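Local coordinates for protein heme oxygenase (Leptospira interrogans, PDB 5KZL) that catalyses the oxidative cleavage of heme to biliverdin, with release of iron and carbon monoxide, at residues S198-V201 with F202-Q206; Q168-N171 with G172-N176; G42-A45 with R46-A50; V54-S57 with M58-L62. The protein carries 1 engineered substitution. One frame throughout, in Å; residues are numbered along the deposited sequence. Where two conformers were deposited one is given.

Contact 1 of 4, residues S198-V201 with F202-Q206; sequences SKQV and FLLNQ. With HEM (protoporphyrin IX containing Fe), chain B.
The ring of Phe-202 meets two neighbours obliquely: the carbonyl oxygen of Ser-198 and a methyl of the heme. Ser-198 O lies 3.4 Å from Phe-202 CD2, while heme CMB comes to 3.4 Å from Phe-202 CE1, so the ring spans from its own helix to the porphyrin rim. Through this ring the segment takes part in the heme pocket.

The second flat group, the amide of Asn-205, is fixed within the helix. Its ND2 donates to Val-201 O at 2.9 Å, with an N-H...O angle of 163°, and the acceptor lies close to the amide plane. Seen from the carbonyl, however, ND2 stands well above the plane, 51° out of it, while Asn-205 N reaches the same oxygen at 3.0 Å, nearly along the C=O axis. Val-201 O is therefore gripped twice. The chi1 of -83°, with CG beside the backbone N, folds the amide back to this carbonyl and lays it alongside Val-201, whose CG1 is 3.6 Å from Asn-205 ND2.

Farther round, Gln-200 bends at chi2, bringing its NE2 to 3.8 Å from CD2 of Leu-203.

Asn-205 is held from outside as well, through OD1 by Arg-132 and through ND2 by Tyr-110. Helix 188-210 packs Val-201 against both helix 125-151 and helix 105-120, Leu-204 against helix 105-120, and Phe-202 against His-22 of helix 19-24.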
loop_
_atom_site.group_PDB
_atom_site.type_symbol
_atom_site.label_atom_id
_atom_site.label_comp_id
_atom_site.label_asym_id
_atom_site.label_seq_id
_atom_site.Cartn_x
_atom_site.Cartn_y
_atom_site.Cartn_z
ATOM N N SER A 198 -8.179 -2.792 -8.920
ATOM C CA SER A 198 -7.179 -1.740 -8.686
ATOM C C SER A 198 -7.865 -0.377 -8.505
ATOM O O SER A 198 -7.529 0.364 -7.583
ATOM C CB SER A 198 -6.163 -1.700 -9.824
ATOM O OG SER A 198 -5.486 -2.940 -9.925
ATOM N N LYS A 199 -8.862 -0.071 -9.356
ATOM C CA LYS A 199 -9.628 1.177 -9.224
ATOM C C LYS A 199 -10.340 1.280 -7.871
ATOM O O LYS A 199 -10.334 2.358 -7.246
ATOM C CB LYS A 199 -10.625 1.311 -10.368
ATOM C CG LYS A 199 -9.937 1.525 -11.710
ATOM C CD LYS A 199 -10.960 1.498 -12.828
ATOM C CE LYS A 199 -10.315 1.737 -14.157
ATOM N NZ LYS A 199 -10.241 3.190 -14.453
ATOM N N GLN A 200 -10.909 0.150 -7.401
ATOM C CA GLN A 200 -11.594 0.044 -6.110
ATOM C C GLN A 200 -10.595 0.300 -4.980
ATOM O O GLN A 200 -10.915 1.020 -4.028
ATOM C CB GLN A 200 -12.185 -1.372 -5.943
ATOM C CG GLN A 200 -13.688 -1.472 -6.088
ATOM C CD GLN A 200 -14.423 -0.569 -5.142
ATOM O OE1 GLN A 200 -14.520 -0.788 -3.922
ATOM N NE2 GLN A 200 -14.907 0.494 -5.701
ATOM N N VAL A 201 -9.387 -0.259 -5.102
ATOM C CA VAL A 201 -8.324 -0.075 -4.090
ATOM C C VAL A 201 -7.966 1.410 -4.009
ATOM O O VAL A 201 -7.879 1.926 -2.896
ATOM C CB VAL A 201 -7.062 -0.962 -4.309
ATOM C CG1 VAL A 201 -6.050 -0.768 -3.179
ATOM C CG2 VAL A 201 -7.436 -2.432 -4.419
ATOM N N PHE A 202 -7.783 2.102 -5.164
ATOM C CA PHE A 202 -7.485 3.540 -5.128
ATOM C C PHE A 202 -8.589 4.274 -4.375
ATOM O O PHE A 202 -8.289 5.125 -3.540
ATOM C CB PHE A 202 -7.308 4.155 -6.537
ATOM C CG PHE A 202 -5.895 4.076 -7.072
ATOM C CD1 PHE A 202 -4.920 4.982 -6.659
ATOM C CD2 PHE A 202 -5.545 3.111 -8.011
ATOM C CE1 PHE A 202 -3.605 4.890 -7.144
ATOM C CE2 PHE A 202 -4.240 3.025 -8.501
ATOM C CZ PHE A 202 -3.272 3.897 -8.056
ATOM N N LEU A 203 -9.866 3.898 -4.631
ATOM C CA LEU A 203 -11.002 4.529 -3.943
ATOM C C LEU A 203 -10.960 4.278 -2.431
ATOM O O LEU A 203 -11.267 5.193 -1.641
ATOM C CB LEU A 203 -12.322 3.993 -4.520
ATOM C CG LEU A 203 -13.553 4.842 -4.179
ATOM C CD1 LEU A 203 -13.572 6.168 -5.013
ATOM C CD2 LEU A 203 -14.830 4.050 -4.409
ATOM N N LEU A 204 -10.560 3.053 -2.025
ATOM C CA LEU A 204 -10.498 2.714 -0.590
ATOM C C LEU A 204 -9.400 3.517 0.099
ATOM O O LEU A 204 -9.603 3.962 1.224
ATOM C CB LEU A 204 -10.336 1.209 -0.369
ATOM C CG LEU A 204 -11.600 0.354 -0.711
ATOM C CD1 LEU A 204 -11.218 -1.099 -0.944
ATOM C CD2 LEU A 204 -12.610 0.406 0.401
ATOM N N ASN A 205 -8.292 3.788 -0.621
ATOM C CA ASN A 205 -7.218 4.646 -0.105
ATOM C C ASN A 205 -7.689 6.085 0.022
ATOM O O ASN A 205 -7.399 6.718 1.030
ATOM C CB ASN A 205 -5.969 4.549 -0.988
ATOM C CG ASN A 205 -5.167 3.339 -0.614
ATOM O OD1 ASN A 205 -4.340 3.400 0.294
ATOM N ND2 ASN A 205 -5.535 2.174 -1.151
ATOM N N GLN A 206 -8.457 6.601 -0.979
ATOM C CA GLN A 206 -9.040 7.954 -0.916
ATOM C C GLN A 206 -9.962 8.046 0.313
ATOM O O GLN A 206 -9.985 9.080 0.981
ATOM C CB GLN A 206 -9.853 8.277 -2.183
ATOM C CG GLN A 206 -9.028 8.304 -3.464
ATOM C CD GLN A 206 -9.801 8.736 -4.698
ATOM O OE1 GLN A 206 -10.578 9.700 -4.674
ATOM N NE2 GLN A 206 -9.542 8.072 -5.831
HETATM C CHA HEM B . 3.840 5.465 -8.898
HETATM C CHB HEM B . 0.215 4.236 -6.099
HETATM C CHC HEM B . 0.420 8.575 -4.103
HETATM C CHD HEM B . 4.502 9.358 -6.238
HETATM C C1A HEM B . 2.848 4.768 -8.300
HETATM C C2A HEM B . 2.419 3.470 -8.731
HETATM C C3A HEM B . 1.386 3.146 -7.959
HETATM C C4A HEM B . 1.183 4.188 -7.054
HETATM C CMA HEM B . 0.608 1.890 -7.985
HETATM C CAA HEM B . 3.009 2.622 -9.831
HETATM C CBA HEM B . 2.548 3.056 -11.241
HETATM C CGA HEM B . 3.028 2.094 -12.247
HETATM O O1A HEM B . 2.255 1.472 -12.908
HETATM O O2A HEM B . 4.233 1.949 -12.372
HETATM C C1B HEM B . -0.078 5.331 -5.305
HETATM C C2B HEM B . -1.225 5.400 -4.411
HETATM C C3B HEM B . -1.146 6.629 -3.865
HETATM C C4B HEM B . 0.034 7.295 -4.437
HETATM C CMB HEM B . -2.238 4.348 -4.115
HETATM C CAB HEM B . -1.985 7.267 -2.931
HETATM C CBB HEM B . -3.075 6.714 -2.755
HETATM C C1C HEM B . 1.614 9.147 -4.362
HETATM C C2C HEM B . 2.188 10.256 -3.680
HETATM C C3C HEM B . 3.364 10.460 -4.299
HETATM C C4C HEM B . 3.516 9.460 -5.325
HETATM C CMC HEM B . 1.589 11.024 -2.502
HETATM C CAC HEM B . 4.291 11.511 -3.949
HETATM C CBC HEM B . 5.516 11.428 -4.277
HETATM C C1D HEM B . 4.600 8.399 -7.225
HETATM C C2D HEM B . 5.685 8.390 -8.240
HETATM C C3D HEM B . 5.513 7.300 -8.943
HETATM C C4D HEM B . 4.318 6.645 -8.392
HETATM C CMD HEM B . 6.788 9.381 -8.372
HETATM C CAD HEM B . 6.352 6.875 -10.117
HETATM C CBD HEM B . 7.675 6.318 -9.745
HETATM C CGD HEM B . 8.482 5.880 -10.924
HETATM O O1D HEM B . 7.989 5.708 -11.972
HETATM O O2D HEM B . 9.648 5.692 -10.750
HETATM N NA HEM B . 2.034 5.146 -7.308
HETATM N NB HEM B . 0.523 6.470 -5.258
HETATM N NC HEM B . 2.428 8.742 -5.311
HETATM N ND HEM B . 3.839 7.335 -7.372
HETATM FE FE HEM B . 2.232 6.937 -6.354
HETATM O O HOH W 1 3.534 6.046 -4.711
#

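Contact 2 of 4, residues Q168-N171 with G172-N176; sequences QDIN and GFKQN. With HEM (protoporphyrin IX containing Fe), chain B.
With chi1 at 177°, Asp-169 swings CG beside its own carbonyl carbon and so carries the carboxylate forward over the backbone of Gly-172. This makes Asp-169 the N-cap of helix 170-183: OD1 accepts from Gly-172 N at 2.9 Å, with an N-H...O angle of 158°. The amide meets the oxygen from well above the carboxylate plane, and OD2 passes 3.4 Å from Gly-172 CA, so the carboxylate lies close over the first turn. Its negative charge probably also interacts favourably with the helix dipole.

The main-chain carbonyl of the same residue opens the helical ladder by accepting from Phe-173 N at 2.9 Å. One step on, Ile-170 O accepts from Lys-174 N, and the aliphatic part of Lys-174 runs back past that carbonyl, CG standing 3.4 Å from Ile-170 O. CD then touches the CG2 branch of Ile-170 at 4.0 Å.

The Phe-173 ring meets Phe-76 edge-to-face, while Ile-170 and Lys-174 rest on Leu-137 of helix 125-151. Beyond CD, the Lys-174 chain bends at chi3 (59°) and delivers its ammonium group to a heme propionate, NZ donating to heme O2D at 2.9 Å.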
loop_
_atom_site.group_PDB
_atom_site.type_symbol
_atom_site.label_atom_id
_atom_site.label_comp_id
_atom_site.label_asym_id
_atom_site.label_seq_id
_atom_site.Cartn_x
_atom_site.Cartn_y
_atom_site.Cartn_z
ATOM N N GLN A 168 18.049 -4.380 -2.261
ATOM C CA GLN A 168 19.224 -3.507 -2.412
ATOM C C GLN A 168 19.257 -2.767 -3.732
ATOM O O GLN A 168 20.003 -1.801 -3.862
ATOM C CB GLN A 168 20.544 -4.267 -2.176
ATOM C CG GLN A 168 20.734 -4.764 -0.736
ATOM C CD GLN A 168 19.999 -6.058 -0.486
ATOM O OE1 GLN A 168 20.098 -7.020 -1.262
ATOM N NE2 GLN A 168 19.200 -6.090 0.575
ATOM N N ASP A 169 18.460 -3.223 -4.712
ATOM C CA ASP A 169 18.325 -2.620 -6.045
ATOM C C ASP A 169 16.843 -2.326 -6.294
ATOM O O ASP A 169 16.140 -3.137 -6.891
ATOM C CB ASP A 169 18.886 -3.577 -7.123
ATOM C CG ASP A 169 18.757 -3.106 -8.561
ATOM O OD1 ASP A 169 18.409 -1.916 -8.772
ATOM O OD2 ASP A 169 18.966 -3.937 -9.478
ATOM N N ILE A 170 16.379 -1.158 -5.866
ATOM C CA ILE A 170 14.973 -0.765 -6.000
ATOM C C ILE A 170 14.518 -0.750 -7.454
ATOM O O ILE A 170 13.451 -1.296 -7.763
ATOM C CB ILE A 170 14.708 0.597 -5.280
ATOM C CG1 ILE A 170 15.007 0.477 -3.767
ATOM C CG2 ILE A 170 13.258 1.089 -5.520
ATOM C CD1 ILE A 170 15.243 1.814 -3.039
ATOM N N ASN A 171 15.327 -0.117 -8.345
ATOM C CA ASN A 171 15.035 -0.003 -9.782
ATOM C C ASN A 171 14.889 -1.383 -10.415
ATOM O O ASN A 171 13.938 -1.640 -11.136
ATOM C CB ASN A 171 16.120 0.819 -10.492
ATOM C CG ASN A 171 15.813 1.143 -11.934
ATOM O OD1 ASN A 171 14.853 1.856 -12.245
ATOM N ND2 ASN A 171 16.660 0.673 -12.845
ATOM N N GLY A 172 15.834 -2.280 -10.097
ATOM C CA GLY A 172 15.805 -3.644 -10.617
ATOM C C GLY A 172 14.589 -4.407 -10.117
ATOM O O GLY A 172 13.949 -5.128 -10.894
ATOM N N PHE A 173 14.224 -4.219 -8.825
ATOM C CA PHE A 173 13.059 -4.879 -8.232
ATOM C C PHE A 173 11.748 -4.388 -8.842
ATOM O O PHE A 173 10.872 -5.200 -9.114
ATOM C CB PHE A 173 13.026 -4.705 -6.710
ATOM C CG PHE A 173 12.150 -5.718 -6.006
ATOM C CD1 PHE A 173 10.771 -5.538 -5.927
ATOM C CD2 PHE A 173 12.705 -6.845 -5.413
ATOM C CE1 PHE A 173 9.964 -6.479 -5.279
ATOM C CE2 PHE A 173 11.893 -7.794 -4.773
ATOM C CZ PHE A 173 10.536 -7.588 -4.686
ATOM N N LYS A 174 11.612 -3.070 -9.087
ATOM C CA LYS A 174 10.412 -2.516 -9.723
ATOM C C LYS A 174 10.211 -3.157 -11.099
ATOM O O LYS A 174 9.091 -3.547 -11.427
ATOM C CB LYS A 174 10.550 -0.999 -9.898
ATOM C CG LYS A 174 10.312 -0.176 -8.623
ATOM C CD LYS A 174 10.880 1.237 -8.731
ATOM C CE LYS A 174 10.352 2.101 -9.852
ATOM N NZ LYS A 174 11.151 3.361 -9.991
ATOM N N GLN A 175 11.312 -3.300 -11.880
ATOM C CA GLN A 175 11.289 -3.905 -13.214
ATOM C C GLN A 175 10.871 -5.364 -13.116
ATOM O O GLN A 175 9.963 -5.793 -13.838
ATOM C CB GLN A 175 12.667 -3.786 -13.906
ATOM C CG GLN A 175 13.041 -2.345 -14.272
ATOM C CD GLN A 175 14.486 -2.159 -14.682
ATOM O OE1 GLN A 175 15.357 -3.016 -14.473
ATOM N NE2 GLN A 175 14.783 -0.995 -15.222
ATOM N N ASN A 176 11.476 -6.103 -12.154
ATOM C CA ASN A 176 11.202 -7.509 -11.905
ATOM C C ASN A 176 9.747 -7.701 -11.480
ATOM O O ASN A 176 9.114 -8.661 -11.906
ATOM C CB ASN A 176 12.159 -8.060 -10.861
ATOM C CG ASN A 176 13.577 -8.251 -11.342
ATOM O OD1 ASN A 176 13.940 -7.918 -12.473
ATOM N ND2 ASN A 176 14.414 -8.790 -10.475
HETATM C CHA HEM B . 3.840 5.465 -8.898
HETATM C CHB HEM B . 0.215 4.236 -6.099
HETATM C CHC HEM B . 0.420 8.575 -4.103
HETATM C CHD HEM B . 4.502 9.358 -6.238
HETATM C C1A HEM B . 2.848 4.768 -8.300
HETATM C C2A HEM B . 2.419 3.470 -8.731
HETATM C C3A HEM B . 1.386 3.146 -7.959
HETATM C C4A HEM B . 1.183 4.188 -7.054
HETATM C CMA HEM B . 0.608 1.890 -7.985
HETATM C CAA HEM B . 3.009 2.622 -9.831
HETATM C CBA HEM B . 2.548 3.056 -11.241
HETATM C CGA HEM B . 3.028 2.094 -12.247
HETATM O O1A HEM B . 2.255 1.472 -12.908
HETATM O O2A HEM B . 4.233 1.949 -12.372
HETATM C C1B HEM B . -0.078 5.331 -5.305
HETATM C C2B HEM B . -1.225 5.400 -4.411
HETATM C C3B HEM B . -1.146 6.629 -3.865
HETATM C C4B HEM B . 0.034 7.295 -4.437
HETATM C CMB HEM B . -2.238 4.348 -4.115
HETATM C CAB HEM B . -1.985 7.267 -2.931
HETATM C CBB HEM B . -3.075 6.714 -2.755
HETATM C C1C HEM B . 1.614 9.147 -4.362
HETATM C C2C HEM B . 2.188 10.256 -3.680
HETATM C C3C HEM B . 3.364 10.460 -4.299
HETATM C C4C HEM B . 3.516 9.460 -5.325
HETATM C CMC HEM B . 1.589 11.024 -2.502
HETATM C CAC HEM B . 4.291 11.511 -3.949
HETATM C CBC HEM B . 5.516 11.428 -4.277
HETATM C C1D HEM B . 4.600 8.399 -7.225
HETATM C C2D HEM B . 5.685 8.390 -8.240
HETATM C C3D HEM B . 5.513 7.300 -8.943
HETATM C C4D HEM B . 4.318 6.645 -8.392
HETATM C CMD HEM B . 6.788 9.381 -8.372
HETATM C CAD HEM B . 6.352 6.875 -10.117
HETATM C CBD HEM B . 7.675 6.318 -9.745
HETATM C CGD HEM B . 8.482 5.880 -10.924
HETATM O O1D HEM B . 7.989 5.708 -11.972
HETATM O O2D HEM B . 9.648 5.692 -10.750
HETATM N NA HEM B . 2.034 5.146 -7.308
HETATM N NB HEM B . 0.523 6.470 -5.258
HETATM N NC HEM B . 2.428 8.742 -5.311
HETATM N ND HEM B . 3.839 7.335 -7.372
HETATM FE FE HEM B . 2.232 6.937 -6.354
HETATM O O HOH W 1 3.534 6.046 -4.711
#

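Contact 3 of 4, residues G42-A45 with R46-A50; sequences GTYA and RHLEA
Tyr-44 leans over two residues of the next helical turn, both on the same side of its ring plane. Its CE1 lies 3.6 Å from His-47 CD2, and the two rings meet obliquely, with centroids 5.2 Å apart and planes at 35°. Farther across that side, CE2 is 3.7 Å from CD1 of Leu-48, again an oblique approach, and the other leucine branch, CD2, reaches up to the phenol end. The chi1 of -174° sets the tyrosine CG beside its carbonyl carbon, which sends the ring along the helix toward these partners.

Tyr-44 O accepts from Leu-48 N at 3.0 Å, and it also lies at the edge of the imidazole, near its plane, 3.5 Å from His-47 CD2.

On another side of the helix, Arg-46 curls back over the preceding turn. In the conformer described, the guanidinium has Gly-42 O and Thr-43 N over one face, and NH2 is 3.0 Å from Thr-43 OG1; the second conformer makes these details tentative.

A second shell positions the aromatic group: Tyr-44 OH is hydrogen-bonded to Tyr-162 OH, and the His-47 ring meets those of Phe-30 and Phe-51. The His-47 side chain is about 8 Å from the bound heme. In the all-helical heme oxygenase fold, this early part of helix 41-64 packs against helix 29-36, where Phe-30 touches Thr-43 and Tyr-44, and against helix 82-93, whose Leu-85 and Phe-92 take Leu-48.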
loop_
_atom_site.group_PDB
_atom_site.type_symbol
_atom_site.label_atom_id
_atom_site.label_comp_id
_atom_site.label_asym_id
_atom_site.label_seq_id
_atom_site.Cartn_x
_atom_site.Cartn_y
_atom_site.Cartn_z
ATOM N N GLY A 42 0.109 14.315 14.939
ATOM C CA GLY A 42 -1.106 13.600 15.311
ATOM C C GLY A 42 -1.810 12.991 14.131
ATOM O O GLY A 42 -2.112 11.803 14.145
ATOM N N THR A 43 -2.047 13.806 13.089
ATOM C CA THR A 43 -2.706 13.389 11.851
ATOM C C THR A 43 -1.870 12.325 11.124
ATOM O O THR A 43 -2.404 11.315 10.676
ATOM C CB THR A 43 -3.030 14.625 11.004
ATOM O OG1 THR A 43 -3.824 15.520 11.797
ATOM C CG2 THR A 43 -3.790 14.280 9.757
ATOM N N TYR A 44 -0.559 12.546 11.043
ATOM C CA TYR A 44 0.347 11.603 10.404
ATOM C C TYR A 44 0.298 10.218 11.081
ATOM O O TYR A 44 0.270 9.190 10.397
ATOM C CB TYR A 44 1.786 12.159 10.354
ATOM C CG TYR A 44 2.691 11.245 9.558
ATOM C CD1 TYR A 44 2.603 11.181 8.168
ATOM C CD2 TYR A 44 3.633 10.442 10.192
ATOM C CE1 TYR A 44 3.425 10.333 7.431
ATOM C CE2 TYR A 44 4.448 9.573 9.465
ATOM C CZ TYR A 44 4.342 9.529 8.084
ATOM O OH TYR A 44 5.125 8.665 7.361
ATOM N N ALA A 45 0.309 10.202 12.428
ATOM C CA ALA A 45 0.252 8.960 13.210
ATOM C C ALA A 45 -1.060 8.171 12.949
ATOM O O ALA A 45 -0.993 6.945 12.791
ATOM C CB ALA A 45 0.439 9.268 14.690
ATOM N N ARG A 46 -2.226 8.873 12.857
ATOM C CA ARG A 46 -3.526 8.256 12.563
ATOM C C ARG A 46 -3.500 7.661 11.152
ATOM O O ARG A 46 -4.051 6.577 10.930
ATOM C CB ARG A 46 -4.685 9.265 12.741
ATOM C CG ARG A 46 -4.824 9.763 14.185
ATOM C CD ARG A 46 -6.076 10.600 14.422
ATOM N NE ARG A 46 -5.959 11.965 13.908
ATOM C CZ ARG A 46 -5.414 12.975 14.581
ATOM N NH1 ARG A 46 -4.900 12.777 15.788
ATOM N NH2 ARG A 46 -5.366 14.186 14.046
ATOM N N HIS A 47 -2.804 8.336 10.222
ATOM C CA HIS A 47 -2.620 7.886 8.852
ATOM C C HIS A 47 -1.840 6.538 8.878
ATOM O O HIS A 47 -2.267 5.584 8.219
ATOM C CB HIS A 47 -1.914 9.014 8.080
ATOM C CG HIS A 47 -0.994 8.585 6.989
ATOM N ND1 HIS A 47 -1.452 8.401 5.700
ATOM C CD2 HIS A 47 0.350 8.419 7.006
ATOM C CE1 HIS A 47 -0.379 8.103 4.977
ATOM N NE2 HIS A 47 0.719 8.064 5.728
ATOM N N LEU A 48 -0.762 6.430 9.707
ATOM C CA LEU A 48 -0.023 5.161 9.868
ATOM C C LEU A 48 -0.885 4.074 10.508
ATOM O O LEU A 48 -0.708 2.910 10.171
ATOM C CB LEU A 48 1.297 5.307 10.687
ATOM C CG LEU A 48 2.362 6.276 10.157
ATOM C CD1 LEU A 48 3.449 6.515 11.195
ATOM C CD2 LEU A 48 2.958 5.818 8.829
ATOM N N GLU A 49 -1.811 4.440 11.413
ATOM C CA GLU A 49 -2.682 3.444 12.053
ATOM C C GLU A 49 -3.555 2.778 11.036
ATOM O O GLU A 49 -3.686 1.563 11.077
ATOM C CB GLU A 49 -3.573 4.083 13.100
ATOM C CG GLU A 49 -2.795 4.547 14.305
ATOM C CD GLU A 49 -3.661 5.262 15.312
ATOM O OE1 GLU A 49 -4.825 5.585 14.994
ATOM O OE2 GLU A 49 -3.175 5.480 16.437
ATOM N N ALA A 50 -4.173 3.575 10.133
ATOM C CA ALA A 50 -5.033 3.054 9.071
ATOM C C ALA A 50 -4.228 2.094 8.180
ATOM O O ALA A 50 -4.718 1.012 7.887
ATOM C CB ALA A 50 -5.614 4.193 8.241
#

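Contact 4 of 4, residues V54-S57 with M58-L62; sequences VYES and MEEEL
Tyr-55 meets the carboxylate of Glu-59 from its first side-chain atom onward: CB is 3.7 Å from Glu-59 OE2. At CD1 the same oxygen comes to 3.5 Å, at the ring edge and near the ring plane, with the carboxylate turned 58° against the ring. CD1 also touches the methyl of Met-58, 3.6 Å from CE, and CE1 continues along that methyl. The approach is oblique, the two side chains running alongside each other; since Met-58 has a second conformer, the methyl position is less certain than the carboxylate's. At the tip, OH is hydrogen-bonded to Asp-136 OD2 and Arg-132 NE of helix 125-151.

The Tyr-55, Met-58 and Glu-59 contacts lie within little more than one turn of helix 41-64, in the all-helical heme oxygenase fold, where i to i+4 backbone bonds such as Glu-59 N to Tyr-55 O at 2.8 Å set the spacing. Glu-59, with chi1 at -64°, lays its chain over the Tyr-55 carbonyl, CG 3.2 Å from Tyr-55 O. Its buried carboxylate is satisfied by Tyr-133 OH and by the backbone amides of Arg-81 and Lys-82.

A more polar side of the helix is organised by a water. It accepts from Ser-57 OG at 2.8 Å and donates to Glu-60 OE1 and Glu-61 OE2, joining three side chains from neighbouring turns. Glu-61 OE1 is also hydrogen-bonded to Ser-118 OG and salt-bridged to Arg-64 NE. Glu-56 and Glu-60 run side by side, their OE2 atoms 4.2 Å apart, a like-charge pair that might raise the proton affinity of either group.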
loop_
_atom_site.group_PDB
_atom_site.type_symbol
_atom_site.label_atom_id
_atom_site.label_comp_id
_atom_site.label_asym_id
_atom_site.label_seq_id
_atom_site.Cartn_x
_atom_site.Cartn_y
_atom_site.Cartn_z
ATOM N N VAL A 54 -4.550 -2.108 7.332
ATOM C CA VAL A 54 -4.656 -2.492 5.917
ATOM C C VAL A 54 -3.581 -3.512 5.557
ATOM O O VAL A 54 -3.903 -4.587 5.039
ATOM C CB VAL A 54 -4.597 -1.221 5.026
ATOM C CG1 VAL A 54 -4.365 -1.576 3.555
ATOM C CG2 VAL A 54 -5.858 -0.370 5.207
ATOM N N TYR A 55 -2.310 -3.179 5.823
ATOM C CA TYR A 55 -1.204 -4.086 5.506
ATOM C C TYR A 55 -1.229 -5.356 6.341
ATOM O O TYR A 55 -0.878 -6.392 5.811
ATOM C CB TYR A 55 0.140 -3.360 5.610
ATOM C CG TYR A 55 0.388 -2.399 4.468
ATOM C CD1 TYR A 55 1.003 -2.824 3.297
ATOM C CD2 TYR A 55 0.023 -1.059 4.566
ATOM C CE1 TYR A 55 1.260 -1.938 2.248
ATOM C CE2 TYR A 55 0.293 -0.157 3.530
ATOM C CZ TYR A 55 0.905 -0.608 2.374
ATOM O OH TYR A 55 1.163 0.260 1.353
ATOM N N GLU A 56 -1.646 -5.300 7.619
ATOM C CA GLU A 56 -1.768 -6.504 8.453
ATOM C C GLU A 56 -2.709 -7.493 7.765
ATOM O O GLU A 56 -2.365 -8.668 7.635
ATOM C CB GLU A 56 -2.293 -6.152 9.853
ATOM C CG GLU A 56 -2.696 -7.360 10.686
ATOM C CD GLU A 56 -3.247 -6.995 12.048
ATOM O OE1 GLU A 56 -4.256 -6.254 12.113
ATOM O OE2 GLU A 56 -2.661 -7.449 13.055
ATOM N N SER A 57 -3.881 -7.016 7.309
ATOM C CA SER A 57 -4.882 -7.838 6.611
ATOM C C SER A 57 -4.360 -8.315 5.253
ATOM O O SER A 57 -4.424 -9.513 4.962
ATOM C CB SER A 57 -6.178 -7.063 6.419
ATOM O OG SER A 57 -7.138 -7.929 5.828
ATOM N N MET A 58 -3.828 -7.374 4.423
ATOM C CA MET A 58 -3.303 -7.753 3.120
ATOM C C MET A 58 -2.231 -8.835 3.242
ATOM O O MET A 58 -2.293 -9.809 2.485
ATOM C CB MET A 58 -2.825 -6.517 2.349
ATOM C CG MET A 58 -2.310 -6.841 0.967
ATOM S SD MET A 58 -2.085 -5.393 -0.076
ATOM C CE MET A 58 -0.819 -4.573 0.771
ATOM N N GLU A 59 -1.303 -8.715 4.224
ATOM C CA GLU A 59 -0.221 -9.686 4.448
ATOM C C GLU A 59 -0.745 -10.994 5.012
ATOM O O GLU A 59 -0.264 -12.056 4.608
ATOM C CB GLU A 59 0.927 -9.073 5.258
ATOM C CG GLU A 59 1.507 -7.946 4.399
ATOM C CD GLU A 59 2.305 -6.774 4.938
ATOM O OE1 GLU A 59 2.772 -6.819 6.097
ATOM O OE2 GLU A 59 2.538 -5.835 4.144
ATOM N N GLU A 60 -1.815 -10.937 5.814
ATOM C CA GLU A 60 -2.447 -12.173 6.289
ATOM C C GLU A 60 -3.019 -12.961 5.092
ATOM O O GLU A 60 -2.799 -14.168 4.962
ATOM C CB GLU A 60 -3.571 -11.835 7.266
ATOM C CG GLU A 60 -3.088 -11.659 8.685
ATOM C CD GLU A 60 -4.172 -11.238 9.661
ATOM O OE1 GLU A 60 -5.369 -11.282 9.287
ATOM O OE2 GLU A 60 -3.820 -10.844 10.797
ATOM N N GLU A 61 -3.713 -12.250 4.201
ATOM C CA GLU A 61 -4.367 -12.818 3.027
ATOM C C GLU A 61 -3.390 -13.231 1.918
ATOM O O GLU A 61 -3.595 -14.277 1.297
ATOM C CB GLU A 61 -5.473 -11.863 2.526
ATOM C CG GLU A 61 -6.575 -11.583 3.559
ATOM C CD GLU A 61 -7.074 -12.766 4.373
ATOM O OE1 GLU A 61 -7.246 -13.871 3.810
ATOM O OE2 GLU A 61 -7.277 -12.590 5.592
ATOM N N LEU A 62 -2.311 -12.465 1.687
ATOM C CA LEU A 62 -1.295 -12.846 0.696
ATOM C C LEU A 62 -0.539 -14.107 1.152
ATOM O O LEU A 62 -0.211 -14.964 0.326
ATOM C CB LEU A 62 -0.322 -11.687 0.417
ATOM C CG LEU A 62 -0.895 -10.536 -0.434
ATOM C CD1 LEU A 62 0.056 -9.354 -0.418
ATOM C CD2 LEU A 62 -1.172 -10.991 -1.912
HETATM O O HOH W 2 -7.207 -10.307 7.253
#

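How the contacts relate
Along the chain the order is contact 3, contact 4, contact 2, contact 1. Contacts 3 and 4 adjoin on helix 41-64, with centres 18 Å apart. Contact 2 opens helix 170-183 and contact 1 lies on the next helix, 188-210; their centres are 25 Å apart, yet both touch the same heme, one at a propionate and the other at a methyl. Contact 4 approaches contact 1 to about 6 Å between nearest atoms, and Arg-132 bonds to both. Contacts 2 and 3 lie on opposite sides of the chain's centre, with their own centres 28 Å apart. Two contacts thus reach the cofactor directly, while His-47 and Tyr-55 of contacts 3 and 4 stay about 8 Å away.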